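Local structure of thioesterase (3QMW) at residues R143-L153 against L178-E189. The protein probably hydrolyses thioesters as an alpha/beta-hydrolase-fold thioesterase of the prodiginine biosynthetic pathway in Streptomyces coelicolor. Sequence-based numbering, arbitrary orientation.
Sequences RADHTLSDTAL and LPVLRADLRACE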
# COMPACT_ATOMS: atom_id res chain seq x y z
N ARG D 143 3.93 -17.53 -29.04
CA ARG D 143 2.68 -18.21 -28.67
C ARG D 143 1.58 -17.84 -29.67
O ARG D 143 1.55 -16.73 -30.18
CB ARG D 143 2.25 -17.83 -27.26
CG ARG D 143 3.27 -18.17 -26.17
CD ARG D 143 2.95 -17.47 -24.87
NE ARG D 143 1.64 -17.87 -24.36
CZ ARG D 143 1.39 -19.00 -23.70
NH1 ARG D 143 2.36 -19.87 -23.45
NH2 ARG D 143 0.15 -19.26 -23.29
N ALA D 144 0.70 -18.80 -29.94
CA ALA D 144 -0.41 -18.61 -30.88
C ALA D 144 -1.68 -19.22 -30.28
O ALA D 144 -2.26 -20.14 -30.85
CB ALA D 144 -0.08 -19.26 -32.22
N ASP D 145 -2.09 -18.69 -29.13
CA ASP D 145 -3.23 -19.23 -28.40
C ASP D 145 -4.54 -18.57 -28.81
O ASP D 145 -5.61 -19.11 -28.53
CB ASP D 145 -3.01 -19.12 -26.88
CG ASP D 145 -2.04 -20.17 -26.35
OD1 ASP D 145 -1.06 -20.51 -27.05
OD2 ASP D 145 -2.26 -20.67 -25.22
N HIS D 146 -4.47 -17.42 -29.48
CA HIS D 146 -5.67 -16.80 -30.03
C HIS D 146 -6.24 -17.62 -31.20
O HIS D 146 -7.40 -17.44 -31.57
CB HIS D 146 -5.38 -15.36 -30.47
CG HIS D 146 -4.68 -15.25 -31.79
ND1 HIS D 146 -3.35 -15.57 -31.96
CD2 HIS D 146 -5.13 -14.86 -33.01
CE1 HIS D 146 -3.01 -15.37 -33.22
NE2 HIS D 146 -4.07 -14.94 -33.88
N THR D 147 -5.42 -18.51 -31.76
CA THR D 147 -5.84 -19.39 -32.85
C THR D 147 -6.44 -20.70 -32.36
O THR D 147 -6.72 -21.59 -33.16
CB THR D 147 -4.65 -19.75 -33.76
OG1 THR D 147 -3.70 -20.54 -33.03
CG2 THR D 147 -3.97 -18.50 -34.26
N LEU D 148 -6.63 -20.83 -31.05
CA LEU D 148 -7.14 -22.07 -30.47
C LEU D 148 -8.65 -22.13 -30.58
O LEU D 148 -9.30 -21.16 -30.99
CB LEU D 148 -6.73 -22.20 -28.99
CG LEU D 148 -5.29 -22.64 -28.66
CD1 LEU D 148 -4.81 -22.04 -27.33
CD2 LEU D 148 -5.17 -24.16 -28.61
N SER D 149 -9.20 -23.28 -30.21
CA SER D 149 -10.63 -23.44 -30.03
C SER D 149 -11.06 -22.72 -28.75
O SER D 149 -10.27 -22.02 -28.14
CB SER D 149 -10.95 -24.92 -29.92
OG SER D 149 -10.53 -25.41 -28.67
N ASP D 150 -12.31 -22.91 -28.34
CA ASP D 150 -12.79 -22.30 -27.11
C ASP D 150 -12.45 -23.14 -25.90
O ASP D 150 -11.93 -22.63 -24.92
CB ASP D 150 -14.29 -22.06 -27.19
CG ASP D 150 -14.66 -21.11 -28.29
OD1 ASP D 150 -13.74 -20.68 -29.01
OD2 ASP D 150 -15.86 -20.81 -28.46
N THR D 151 -12.73 -24.43 -25.97
CA THR D 151 -12.45 -25.32 -24.85
C THR D 151 -10.95 -25.37 -24.53
O THR D 151 -10.57 -25.43 -23.36
CB THR D 151 -13.01 -26.74 -25.09
OG1 THR D 151 -13.05 -26.99 -26.50
CG2 THR D 151 -14.43 -26.86 -24.52
N ALA D 152 -10.11 -25.32 -25.56
CA ALA D 152 -8.66 -25.22 -25.36
C ALA D 152 -8.29 -23.89 -24.71
O ALA D 152 -7.49 -23.86 -23.77
CB ALA D 152 -7.92 -25.37 -26.68
N LEU D 153 -8.88 -22.81 -25.21
CA LEU D 153 -8.59 -21.46 -24.72
C LEU D 153 -9.21 -21.22 -23.34
O LEU D 153 -8.72 -20.40 -22.58
CB LEU D 153 -9.13 -20.43 -25.70
CG LEU D 153 -8.83 -18.96 -25.41
CD1 LEU D 153 -7.34 -18.73 -25.47
CD2 LEU D 153 -9.57 -18.07 -26.40
N LEU D 178 -15.12 -13.78 -25.54
CA LEU D 178 -14.16 -14.56 -26.37
C LEU D 178 -13.63 -13.84 -27.63
O LEU D 178 -12.43 -13.89 -27.90
CB LEU D 178 -14.74 -15.92 -26.77
CG LEU D 178 -14.28 -17.07 -25.90
CD1 LEU D 178 -15.13 -18.29 -26.17
CD2 LEU D 178 -12.82 -17.36 -26.17
N PRO D 179 -14.52 -13.21 -28.42
CA PRO D 179 -14.03 -12.35 -29.48
C PRO D 179 -12.97 -11.37 -29.02
O PRO D 179 -11.91 -11.26 -29.64
CB PRO D 179 -15.30 -11.59 -29.92
CG PRO D 179 -16.45 -12.40 -29.44
CD PRO D 179 -15.93 -13.56 -28.63
N VAL D 180 -13.25 -10.69 -27.92
CA VAL D 180 -12.42 -9.58 -27.45
C VAL D 180 -11.13 -10.11 -26.87
O VAL D 180 -10.08 -9.48 -27.03
CB VAL D 180 -13.15 -8.74 -26.43
CG1 VAL D 180 -12.49 -7.42 -26.28
CG2 VAL D 180 -14.59 -8.55 -26.88
N LEU D 181 -11.20 -11.27 -26.23
CA LEU D 181 -10.00 -12.01 -25.84
C LEU D 181 -9.13 -12.29 -27.06
O LEU D 181 -7.98 -11.85 -27.12
CB LEU D 181 -10.38 -13.32 -25.14
CG LEU D 181 -9.22 -14.18 -24.63
CD1 LEU D 181 -8.30 -13.39 -23.71
CD2 LEU D 181 -9.74 -15.43 -23.91
N ARG D 182 -9.70 -13.00 -28.04
CA ARG D 182 -8.98 -13.33 -29.29
C ARG D 182 -8.37 -12.10 -29.95
O ARG D 182 -7.24 -12.15 -30.41
CB ARG D 182 -9.91 -14.02 -30.30
CG ARG D 182 -10.27 -15.48 -29.99
CD ARG D 182 -11.14 -16.06 -31.09
NE ARG D 182 -11.83 -17.28 -30.69
CZ ARG D 182 -11.26 -18.49 -30.62
NH1 ARG D 182 -9.97 -18.67 -30.89
NH2 ARG D 182 -11.99 -19.54 -30.25
N ALA D 183 -9.12 -11.01 -29.99
CA ALA D 183 -8.60 -9.77 -30.57
C ALA D 183 -7.51 -9.14 -29.68
O ALA D 183 -6.56 -8.55 -30.19
CB ALA D 183 -9.73 -8.79 -30.82
N ASP D 184 -7.65 -9.28 -28.36
CA ASP D 184 -6.58 -8.85 -27.44
C ASP D 184 -5.32 -9.70 -27.60
O ASP D 184 -4.22 -9.16 -27.67
CB ASP D 184 -7.05 -8.91 -25.97
CG ASP D 184 -7.95 -7.74 -25.57
OD1 ASP D 184 -8.11 -6.76 -26.34
OD2 ASP D 184 -8.51 -7.80 -24.45
N LEU D 185 -5.48 -11.02 -27.63
CA LEU D 185 -4.32 -11.92 -27.72
C LEU D 185 -3.58 -11.83 -29.05
O LEU D 185 -2.39 -12.14 -29.14
CB LEU D 185 -4.73 -13.38 -27.47
CG LEU D 185 -4.66 -13.95 -26.05
CD1 LEU D 185 -5.05 -15.41 -26.10
CD2 LEU D 185 -3.26 -13.81 -25.44
N ARG D 186 -4.28 -11.41 -30.10
CA ARG D 186 -3.68 -11.34 -31.43
C ARG D 186 -2.69 -10.19 -31.52
O ARG D 186 -1.67 -10.29 -32.20
CB ARG D 186 -4.77 -11.20 -32.50
CG ARG D 186 -4.19 -10.89 -33.87
CD ARG D 186 -5.04 -11.40 -35.00
NE ARG D 186 -4.65 -10.73 -36.24
CZ ARG D 186 -4.68 -11.27 -37.45
NH1 ARG D 186 -4.30 -10.53 -38.49
NH2 ARG D 186 -5.07 -12.53 -37.62
N ALA D 187 -2.99 -9.09 -30.85
CA ALA D 187 -2.05 -7.98 -30.80
C ALA D 187 -0.77 -8.35 -30.04
O ALA D 187 0.21 -7.63 -30.14
CB ALA D 187 -2.70 -6.77 -30.19
N CYS D 188 -0.78 -9.45 -29.30
CA CYS D 188 0.38 -9.88 -28.50
C CYS D 188 1.24 -10.93 -29.17
O CYS D 188 2.37 -11.18 -28.75
CB CYS D 188 -0.08 -10.45 -27.15
SG CYS D 188 -0.83 -9.24 -26.05
N GLU D 189 0.71 -11.57 -30.21
CA GLU D 189 1.37 -12.72 -30.82
C GLU D 189 1.76 -12.48 -32.28
O GLU D 189 2.61 -13.18 -32.83
CB GLU D 189 0.47 -13.94 -30.68
CG GLU D 189 0.10 -14.23 -29.21
CD GLU D 189 -0.98 -15.30 -29.05
OE1 GLU D 189 -1.79 -15.49 -29.97
OE2 GLU D 189 -1.02 -15.95 -27.98
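Arg182 and His146 reach each other's segments through contrasting torsions: Arg182 sets CG beside its backbone N (chi1 -75°) and runs out extended to NE, whereas His146 holds its ring between its own N and carbonyl carbon (chi1 79°), against the flank of helix 178-189. The guanidinium meets the 143-153 loop edge-on and gathers two carbonyls of its backbone. Its NH1 donates to Leu148 O at 2.6 Å and to His146 O at 2.9 Å, the latter bond lying in the guanidinium plane but striking the carbonyl from above its own plane. NH2 adds a salt bridge to Asp150 OD1, whose modelled separation of 2.4 Å is doubtfully short. A leucine in place of Arg182 would probably leave the Leu148 and His146 carbonyls without these donors and Asp150 without its countercharge, freeing the loop to shift.

At the other end, Glu189 OE2 takes the backbone N of Asp145 on the syn side, though tilted out of the carboxylate plane, at 3.2 Å, while OE1 lies near the edge of the imidazole, in a His-carboxylate hydrogen bond with ND1 that probably fixes the ring's rotation. One face of that ring receives CB of Arg186 in a CH-pi contact, 4.1 Å from the centroid; the opposite face is covered by Thr147 CG2. The guanidinium of Arg186 turns elsewhere, to a salt bridge with Asp77.

Deeper in the contact, the methyls of Leu153 pack against the helix: CD2 meets Leu181 CD2 tip to tip at 3.6 Å and also packs on Leu178, and CD1 lies 4.1 Å from Leu185 CD1. The whole exemplifies a helix flank binding loop backbone by side chains, among helices inserted between strands 129-132 and 203-208, consistent with the lid of alpha/beta-hydrolase thioesterases.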